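Side-chain contacts in succinate-semialdehyde dehydrogenase (Streptococcus pyogenes MGAS1882, PDB 4OGD), which probably catalyses the oxidation of succinic semialdehyde to succinate, with NADP+ as its cofactor: residues Y36-W39 with D43-E46; F253-N258 with Q359-P364; V262-K267 with S416-L421. All coordinates share one frame; numbering follows the deposited sequence.

Interaction 1 (Y36-W39 with D43-E46); sequences YKKW and DHLE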
loop_
_atom_site.group_PDB
_atom_site.type_symbol
_atom_site.label_atom_id
_atom_site.label_comp_id
_atom_site.label_asym_id
_atom_site.label_seq_id
_atom_site.Cartn_x
_atom_site.Cartn_y
_atom_site.Cartn_z
ATOM N N TYR A 36 -11.122 19.204 -0.244
ATOM C CA TYR A 36 -10.768 18.202 -1.245
ATOM C C TYR A 36 -11.606 18.400 -2.512
ATOM O O TYR A 36 -11.073 18.408 -3.625
ATOM C CB TYR A 36 -10.959 16.773 -0.702
ATOM C CG TYR A 36 -11.206 15.801 -1.822
ATOM C CD1 TYR A 36 -10.158 15.369 -2.622
ATOM C CD2 TYR A 36 -12.492 15.351 -2.112
ATOM C CE1 TYR A 36 -10.374 14.497 -3.677
ATOM C CE2 TYR A 36 -12.719 14.484 -3.175
ATOM C CZ TYR A 36 -11.652 14.061 -3.947
ATOM O OH TYR A 36 -11.850 13.199 -5.009
ATOM N N LYS A 37 -12.917 18.558 -2.345
ATOM C CA LYS A 37 -13.812 18.722 -3.489
ATOM C C LYS A 37 -13.536 20.021 -4.254
ATOM O O LYS A 37 -13.578 20.048 -5.488
ATOM C CB LYS A 37 -15.279 18.682 -3.045
ATOM C CG LYS A 37 -15.781 17.312 -2.620
ATOM C CD LYS A 37 -15.932 16.368 -3.814
ATOM C CE LYS A 37 -16.668 15.093 -3.427
ATOM N NZ LYS A 37 -16.915 14.195 -4.617
ATOM N N LYS A 38 -13.268 21.096 -3.518
ATOM C CA LYS A 38 -12.916 22.372 -4.136
ATOM C C LYS A 38 -11.668 22.261 -5.009
ATOM O O LYS A 38 -11.625 22.774 -6.127
ATOM C CB LYS A 38 -12.734 23.457 -3.063
ATOM C CG LYS A 38 -12.161 24.774 -3.591
ATOM C CD LYS A 38 -12.102 25.819 -2.494
ATOM C CE LYS A 38 -11.457 27.103 -2.989
ATOM N NZ LYS A 38 -11.569 28.157 -1.947
ATOM N N TRP A 39 -10.649 21.580 -4.499
ATOM C CA TRP A 39 -9.402 21.439 -5.230
ATOM C C TRP A 39 -9.538 20.489 -6.423
ATOM O O TRP A 39 -8.748 20.554 -7.363
ATOM C CB TRP A 39 -8.297 20.970 -4.287
ATOM C CG TRP A 39 -7.777 22.039 -3.363
ATOM C CD1 TRP A 39 -7.938 23.399 -3.484
ATOM C CD2 TRP A 39 -7.006 21.831 -2.174
ATOM N NE1 TRP A 39 -7.298 24.040 -2.439
ATOM C CE2 TRP A 39 -6.723 23.100 -1.623
ATOM C CE3 TRP A 39 -6.524 20.690 -1.521
ATOM C CZ2 TRP A 39 -5.978 23.259 -0.448
ATOM C CZ3 TRP A 39 -5.787 20.849 -0.358
ATOM C CH2 TRP A 39 -5.517 22.123 0.166
ATOM N N ASP A 43 -8.877 24.548 -10.270
ATOM C CA ASP A 43 -7.420 24.408 -10.301
ATOM C C ASP A 43 -6.750 25.411 -9.366
ATOM O O ASP A 43 -6.697 26.605 -9.653
ATOM C CB ASP A 43 -6.900 24.594 -11.728
ATOM C CG ASP A 43 -5.408 24.326 -11.855
ATOM O OD1 ASP A 43 -4.737 24.067 -10.835
ATOM O OD2 ASP A 43 -4.902 24.386 -12.994
ATOM N N HIS A 44 -6.222 24.907 -8.256
ATOM C CA HIS A 44 -5.564 25.745 -7.263
ATOM C C HIS A 44 -4.128 25.293 -7.041
ATOM O O HIS A 44 -3.504 25.656 -6.038
ATOM C CB HIS A 44 -6.334 25.705 -5.940
ATOM C CG HIS A 44 -7.675 26.367 -6.003
ATOM N ND1 HIS A 44 -7.853 27.713 -5.763
ATOM C CD2 HIS A 44 -8.900 25.871 -6.295
ATOM C CE1 HIS A 44 -9.132 28.016 -5.895
ATOM N NE2 HIS A 44 -9.789 26.917 -6.220
ATOM N N LEU A 45 -3.599 24.509 -7.977
ATOM C CA LEU A 45 -2.241 23.981 -7.845
ATOM C C LEU A 45 -1.171 25.057 -7.663
ATOM O O LEU A 45 -0.332 24.950 -6.765
ATOM C CB LEU A 45 -1.879 23.092 -9.037
ATOM C CG LEU A 45 -0.439 22.561 -9.041
ATOM C CD1 LEU A 45 -0.147 21.720 -7.794
ATOM C CD2 LEU A 45 -0.179 21.758 -10.300
ATOM N N GLU A 46 -1.187 26.090 -8.505
ATOM C CA GLU A 46 -0.181 27.150 -8.379
ATOM C C GLU A 46 -0.241 27.848 -7.015
ATOM O O GLU A 46 0.797 28.186 -6.443
ATOM C CB GLU A 46 -0.300 28.165 -9.524
ATOM C CG GLU A 46 0.125 27.607 -10.882
ATOM C CD GLU A 46 1.568 27.118 -10.891
ATOM O OE1 GLU A 46 2.420 27.758 -10.241
ATOM O OE2 GLU A 46 1.852 26.102 -11.556
HETATM O O HOH W 1 -6.446 22.151 -7.392
#
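His44 packs against Lys38 and Trp39 in a surface contact across the short turn between two consecutive helices, 22-41 and 45-61. CB and the imidazole of His44 sit against the end of the first helix, while the His44 backbone occupies the N-cap position of the second. The side chain of Lys38 is extended, with CG anti to the backbone N (chi1 171°), and the Lys38 and His44 side chains cross at about a right angle; CE of Lys38 comes to 3.6 Å from His44 NE2, a contact of the aliphatic part of the chain. The ammonium group continues past the ring to a salt bridge with Glu177. On the Trp39 side the nearest approach is between CD1 of the indole and His44 CB, at 3.7 Å. The five-membered ring of Trp39 and the imidazole are inclined to each other by 49°, so the pair is oblique. Arg48 makes a cation-pi contact with the same indole, and Pro151 and Ser180 also pack on it. Both imidazole nitrogens of His44 are engaged by carboxylates, NE2 by Glu42 and ND1 by Glu47, which would be expected to favour a protonated ring. Asp43, the residue before His44, forms an Asx turn in which its OD1 accepts from Leu45 N at 3.1 Å, nearly straight (161°), and so occupies an amide at the start of the helix. The two backbones are joined by a water that donates to Trp39 O at 2.8 Å and accepts from His44 N at 2.9 Å.

Interaction 2 (F253-N258 with Q359-P364); sequences FSRLYN and QEIFGP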
loop_
_atom_site.group_PDB
_atom_site.type_symbol
_atom_site.label_atom_id
_atom_site.label_comp_id
_atom_site.label_asym_id
_atom_site.label_seq_id
_atom_site.Cartn_x
_atom_site.Cartn_y
_atom_site.Cartn_z
ATOM N N PHE A 253 27.550 10.332 16.100
ATOM C CA PHE A 253 26.298 10.592 15.400
ATOM C C PHE A 253 25.491 9.313 15.211
ATOM O O PHE A 253 24.278 9.290 15.447
ATOM C CB PHE A 253 26.556 11.221 14.030
ATOM C CG PHE A 253 25.362 11.178 13.119
ATOM C CD1 PHE A 253 24.351 12.120 13.236
ATOM C CD2 PHE A 253 25.235 10.179 12.162
ATOM C CE1 PHE A 253 23.237 12.072 12.411
ATOM C CE2 PHE A 253 24.123 10.122 11.340
ATOM C CZ PHE A 253 23.128 11.065 11.460
ATOM N N SER A 254 26.164 8.249 14.791
ATOM C CA SER A 254 25.445 7.044 14.377
ATOM C C SER A 254 24.578 6.421 15.452
ATOM O O SER A 254 23.529 5.862 15.132
ATOM C CB SER A 254 26.403 6.004 13.793
ATOM O OG SER A 254 26.941 6.490 12.574
ATOM N N ARG A 255 24.996 6.510 16.712
ATOM C CA ARG A 255 24.205 5.921 17.794
ATOM C C ARG A 255 23.626 6.928 18.787
ATOM O O ARG A 255 22.605 6.653 19.421
ATOM C CB ARG A 255 24.990 4.832 18.543
ATOM C CG ARG A 255 24.129 3.998 19.509
ATOM C CD ARG A 255 22.873 3.459 18.817
ATOM N NE ARG A 255 22.118 2.559 19.683
ATOM C CZ ARG A 255 20.815 2.660 19.928
ATOM N NH1 ARG A 255 20.099 3.625 19.361
ATOM N NH2 ARG A 255 20.222 1.789 20.740
ATOM N N LEU A 256 24.261 8.093 18.918
ATOM C CA LEU A 256 23.887 9.041 19.965
ATOM C C LEU A 256 23.135 10.294 19.504
ATOM O O LEU A 256 22.646 11.058 20.329
ATOM C CB LEU A 256 25.114 9.430 20.800
ATOM C CG LEU A 256 25.808 8.256 21.495
ATOM C CD1 LEU A 256 26.984 8.760 22.293
ATOM C CD2 LEU A 256 24.842 7.538 22.415
ATOM N N TYR A 257 23.031 10.496 18.197
ATOM C CA TYR A 257 22.188 11.571 17.678
ATOM C C TYR A 257 20.760 11.356 18.172
ATOM O O TYR A 257 20.253 10.223 18.159
ATOM C CB TYR A 257 22.245 11.574 16.153
ATOM C CG TYR A 257 21.292 12.529 15.485
ATOM C CD1 TYR A 257 20.022 12.110 15.110
ATOM C CD2 TYR A 257 21.672 13.833 15.198
ATOM C CE1 TYR A 257 19.147 12.958 14.496
ATOM C CE2 TYR A 257 20.790 14.702 14.568
ATOM C CZ TYR A 257 19.529 14.251 14.225
ATOM O OH TYR A 257 18.617 15.076 13.609
ATOM N N ASN A 258 20.126 12.434 18.625
ATOM C CA ASN A 258 18.776 12.386 19.200
ATOM C C ASN A 258 18.694 11.402 20.366
ATOM O O ASN A 258 17.664 10.763 20.586
ATOM C CB ASN A 258 17.719 12.082 18.122
ATOM C CG ASN A 258 16.337 12.635 18.467
ATOM O OD1 ASN A 258 16.195 13.568 19.263
ATOM N ND2 ASN A 258 15.305 12.069 17.843
ATOM N N GLN A 359 15.490 -6.996 20.108
ATOM C CA GLN A 359 14.654 -5.841 20.467
ATOM C C GLN A 359 15.300 -4.516 20.119
ATOM O O GLN A 359 16.501 -4.344 20.303
ATOM C CB GLN A 359 14.362 -5.831 21.969
ATOM C CG GLN A 359 13.400 -6.894 22.435
ATOM C CD GLN A 359 12.924 -6.663 23.859
ATOM O OE1 GLN A 359 12.940 -5.533 24.369
ATOM N NE2 GLN A 359 12.496 -7.736 24.511
ATOM N N GLU A 360 14.495 -3.570 19.644
ATOM C CA GLU A 360 14.967 -2.204 19.421
ATOM C C GLU A 360 15.035 -1.447 20.742
ATOM O O GLU A 360 14.044 -1.382 21.474
ATOM C CB GLU A 360 14.013 -1.473 18.468
ATOM C CG GLU A 360 14.307 0.012 18.317
ATOM C CD GLU A 360 13.315 0.711 17.409
ATOM O OE1 GLU A 360 12.119 0.358 17.457
ATOM O OE2 GLU A 360 13.735 1.605 16.641
ATOM N N ILE A 361 16.203 -0.879 21.049
ATOM C CA ILE A 361 16.361 -0.012 22.214
ATOM C C ILE A 361 16.378 1.448 21.761
ATOM O O ILE A 361 17.309 1.888 21.071
ATOM C CB ILE A 361 17.656 -0.314 22.987
ATOM C CG1 ILE A 361 17.691 -1.771 23.454
ATOM C CG2 ILE A 361 17.760 0.600 24.205
ATOM C CD1 ILE A 361 18.969 -2.134 24.201
ATOM N N PHE A 362 15.344 2.188 22.145
ATOM C CA PHE A 362 15.166 3.570 21.694
ATOM C C PHE A 362 15.845 4.534 22.667
ATOM O O PHE A 362 15.199 5.388 23.290
ATOM C CB PHE A 362 13.667 3.880 21.557
ATOM C CG PHE A 362 13.294 4.601 20.284
ATOM C CD1 PHE A 362 12.697 5.854 20.328
ATOM C CD2 PHE A 362 13.522 4.013 19.045
ATOM C CE1 PHE A 362 12.328 6.521 19.146
ATOM C CE2 PHE A 362 13.166 4.661 17.865
ATOM C CZ PHE A 362 12.571 5.922 17.916
ATOM N N GLY A 363 17.157 4.385 22.787
ATOM C CA GLY A 363 17.958 5.213 23.673
ATOM C C GLY A 363 19.426 5.039 23.360
ATOM O O GLY A 363 19.782 4.373 22.390
ATOM N N PRO A 364 20.299 5.635 24.186
ATOM C CA PRO A 364 21.728 5.720 23.874
ATOM C C PRO A 364 22.486 4.465 24.266
ATOM O O PRO A 364 23.413 4.537 25.072
ATOM C CB PRO A 364 22.194 6.890 24.742
ATOM C CG PRO A 364 21.263 6.867 25.916
ATOM C CD PRO A 364 19.934 6.422 25.378
#
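Arg255, Pro364 and Leu256 account for most of this buried contact, in which the last turn of helix 244-256 meets the loop leading into strand 365-371. Arg255 holds the loop through backbone oxygens. Its NH2 donates to Ile361 O at 2.9 Å along an almost straight N-H...O line (173°), and the acceptor lies close to the guanidinium plane, at the edge of the group. Gly363 O takes a different position, over one face of the guanidinium and 3.2 Å from CZ of Arg255, where the N-H angles are too poor for a hydrogen bond. A bend at chi2 (51°) turns the arginine chain toward the loop. Outside the two segments NE bonds to Val365 O and NH1 to Ser265 OG, which fix the rotation of the flat group.

Ile361 O also takes a weak bond from Gly363 N, at 3.0 Å, closing an inverse gamma turn centred on Phe362. Beside this polar grip lies an apolar one: CD2 of Leu256 rests against CB of Pro364 at 3.6 Å, the two side chains crossing at about a right angle, and Phe287 of helix 276-288 touches both Arg255 and Leu256. The sequence Glu360-Ile361-Phe362-Gly363-Pro364 matches the Glu-Ile-Phe-Gly-Pro motif of aldehyde dehydrogenases, whose Glu and Phe line the nicotinamide end of the cofactor site in relatives. With one carbonyl oxygen at its edge and another over its face, the buried guanidinium is probably stabilised as a cation by backbone dipoles, and it ties the shape of this motif to the helix end.

Interaction 3 (V262-K267 with S416-L421); sequences VCTSSK and SGWTSL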
loop_
_atom_site.group_PDB
_atom_site.type_symbol
_atom_site.label_atom_id
_atom_site.label_comp_id
_atom_site.label_asym_id
_atom_site.label_seq_id
_atom_site.Cartn_x
_atom_site.Cartn_y
_atom_site.Cartn_z
ATOM N N VAL A 262 16.045 7.110 17.407
ATOM C CA VAL A 262 15.929 7.285 15.963
ATOM C C VAL A 262 15.658 5.914 15.382
ATOM O O VAL A 262 16.359 4.952 15.714
ATOM C CB VAL A 262 17.234 7.863 15.367
ATOM C CG1 VAL A 262 17.110 8.071 13.861
ATOM C CG2 VAL A 262 17.581 9.183 16.029
ATOM N N CYS A 263 14.627 5.804 14.550
ATOM C CA CYS A 263 14.303 4.514 13.956
ATOM C C CYS A 263 15.475 3.965 13.137
ATOM O O CYS A 263 15.668 2.749 13.066
ATOM C CB CYS A 263 13.039 4.624 13.103
ATOM S SG CYS A 263 13.101 5.921 11.873
ATOM N N THR A 264 16.265 4.866 12.548
ATOM C CA THR A 264 17.456 4.493 11.787
ATOM C C THR A 264 18.763 4.704 12.571
ATOM O O THR A 264 19.838 4.878 11.980
ATOM C CB THR A 264 17.546 5.267 10.446
ATOM O OG1 THR A 264 17.331 6.664 10.684
ATOM C CG2 THR A 264 16.505 4.757 9.454
ATOM N N SER A 265 18.685 4.677 13.899
ATOM C CA SER A 265 19.907 4.711 14.709
ATOM C C SER A 265 20.724 3.453 14.413
ATOM O O SER A 265 20.174 2.424 14.021
ATOM C CB SER A 265 19.571 4.783 16.197
ATOM O OG SER A 265 20.713 5.176 16.961
ATOM N N SER A 266 22.041 3.530 14.584
ATOM C CA SER A 266 22.890 2.374 14.306
ATOM C C SER A 266 22.922 1.445 15.515
ATOM O O SER A 266 23.871 1.463 16.297
ATOM C CB SER A 266 24.296 2.847 13.936
ATOM O OG SER A 266 24.236 3.656 12.765
ATOM N N LYS A 267 21.884 0.625 15.659
ATOM C CA LYS A 267 21.633 -0.055 16.927
ATOM C C LYS A 267 22.419 -1.344 17.119
ATOM O O LYS A 267 22.719 -1.720 18.250
ATOM C CB LYS A 267 20.134 -0.306 17.126
ATOM C CG LYS A 267 19.307 0.958 17.032
ATOM C CD LYS A 267 17.968 0.809 17.741
ATOM C CE LYS A 267 17.132 2.100 17.628
ATOM N NZ LYS A 267 16.308 2.137 16.362
ATOM N N SER A 416 28.880 5.647 6.518
ATOM C CA SER A 416 28.160 6.743 7.148
ATOM C C SER A 416 26.968 6.206 7.912
ATOM O O SER A 416 26.477 5.117 7.615
ATOM C CB SER A 416 27.665 7.728 6.088
ATOM O OG SER A 416 26.904 7.061 5.086
ATOM N N GLY A 417 26.512 6.966 8.902
ATOM C CA GLY A 417 25.251 6.684 9.561
ATOM C C GLY A 417 24.104 7.148 8.681
ATOM O O GLY A 417 24.318 7.556 7.537
ATOM N N TRP A 418 22.887 7.113 9.203
ATOM C CA TRP A 418 21.735 7.484 8.381
ATOM C C TRP A 418 21.764 8.949 7.976
ATOM O O TRP A 418 22.380 9.787 8.638
ATOM C CB TRP A 418 20.422 7.195 9.117
ATOM C CG TRP A 418 20.087 8.238 10.127
ATOM C CD1 TRP A 418 20.701 8.432 11.326
ATOM C CD2 TRP A 418 19.062 9.245 10.031
ATOM N NE1 TRP A 418 20.125 9.489 11.986
ATOM C CE2 TRP A 418 19.120 10.008 11.215
ATOM C CE3 TRP A 418 18.104 9.568 9.064
ATOM C CZ2 TRP A 418 18.254 11.078 11.461
ATOM C CZ3 TRP A 418 17.239 10.627 9.310
ATOM C CH2 TRP A 418 17.328 11.375 10.498
ATOM N N THR A 419 21.112 9.243 6.861
ATOM C CA THR A 419 20.693 10.604 6.591
ATOM C C THR A 419 19.418 10.545 5.789
ATOM O O THR A 419 19.010 9.479 5.321
ATOM C CB THR A 419 21.735 11.398 5.826
ATOM O OG1 THR A 419 21.348 12.777 5.823
ATOM C CG2 THR A 419 21.827 10.901 4.398
ATOM N N SER A 420 18.778 11.692 5.645
ATOM C CA SER A 420 17.578 11.785 4.841
ATOM C C SER A 420 17.666 13.080 4.059
ATOM O O SER A 420 18.132 14.090 4.589
ATOM C CB SER A 420 16.341 11.795 5.743
ATOM O OG SER A 420 15.161 11.994 4.977
ATOM N N LEU A 421 17.243 13.036 2.796
ATOM C CA LEU A 421 17.221 14.196 1.919
ATOM C C LEU A 421 15.925 14.091 1.128
ATOM O O LEU A 421 15.398 12.987 0.950
ATOM C CB LEU A 421 18.417 14.174 0.974
ATOM C CG LEU A 421 19.790 14.360 1.626
ATOM C CD1 LEU A 421 20.882 14.002 0.630
ATOM C CD2 LEU A 421 19.935 15.797 2.109
HETATM O O HOH W 2 22.508 5.935 12.021
#
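The hydroxyl oxygen of Thr264 stands over one face of the Trp418 indole, 3.2 Å from CD2 of that ring and offset toward its rim. Val262 approaches the same face: its CG1 lies 4.1 Å from the centroid of the five-membered ring of Trp418, 27° off the ring normal, a CH-pi contact. Val262 CG1 and Thr264 OG1 thus cover the same face of the indole. Thr264 OG1 is placed between the backbone N and the carbonyl carbon (chi1 48°), which brings the oxygen rather than CG2 onto the ring.

A water ties the backbones together, hydrogen-bonded to Thr264 O at 2.9 Å, probably as donor, and to Ser266 OG, and accepting from Trp418 N at 3.1 Å. The first loop has its own brace at Val262 O, which accepts from Ser265 N at 3.0 Å and from Lys267 NZ at 2.9 Å, the two donors reaching it from opposite faces of the carbonyl plane. The bond from Ser265 N closes a type I beta turn with Cys263 at its second position. Gln261, Val262 and Cys263 belong to the Gly-Gln-Val-Cys sequence, and a cysteine so placed supplies the nucleophile in aldehyde dehydrogenases; the braced turn is consistent with that active-site loop.

In the fold
Interactions 2 and 3 adjoin, centres about 9 Å apart, their segments alternating along the chain. Glu360 OE2 of interaction 2 forms a salt bridge with Lys267 NZ of interaction 3 at 2.6 Å, and Ser266 N probably donates to Ser254 O at 2.8 Å, while the rings of Phe253 and Trp418 meet, their planes about 15° apart. Together they join the loop of Cys263 to the Glu360-Pro364 loop, probably framing the catalytic centre and the nicotinamide end of the cofactor site. Interaction 1 is remote, its centre about 42 and 36 Å from those of interactions 2 and 3. Segments 36-39 and 416-421 touch the second subunit, through Glu408 and through Pro455, Tyr453 and Ser112 of that subunit.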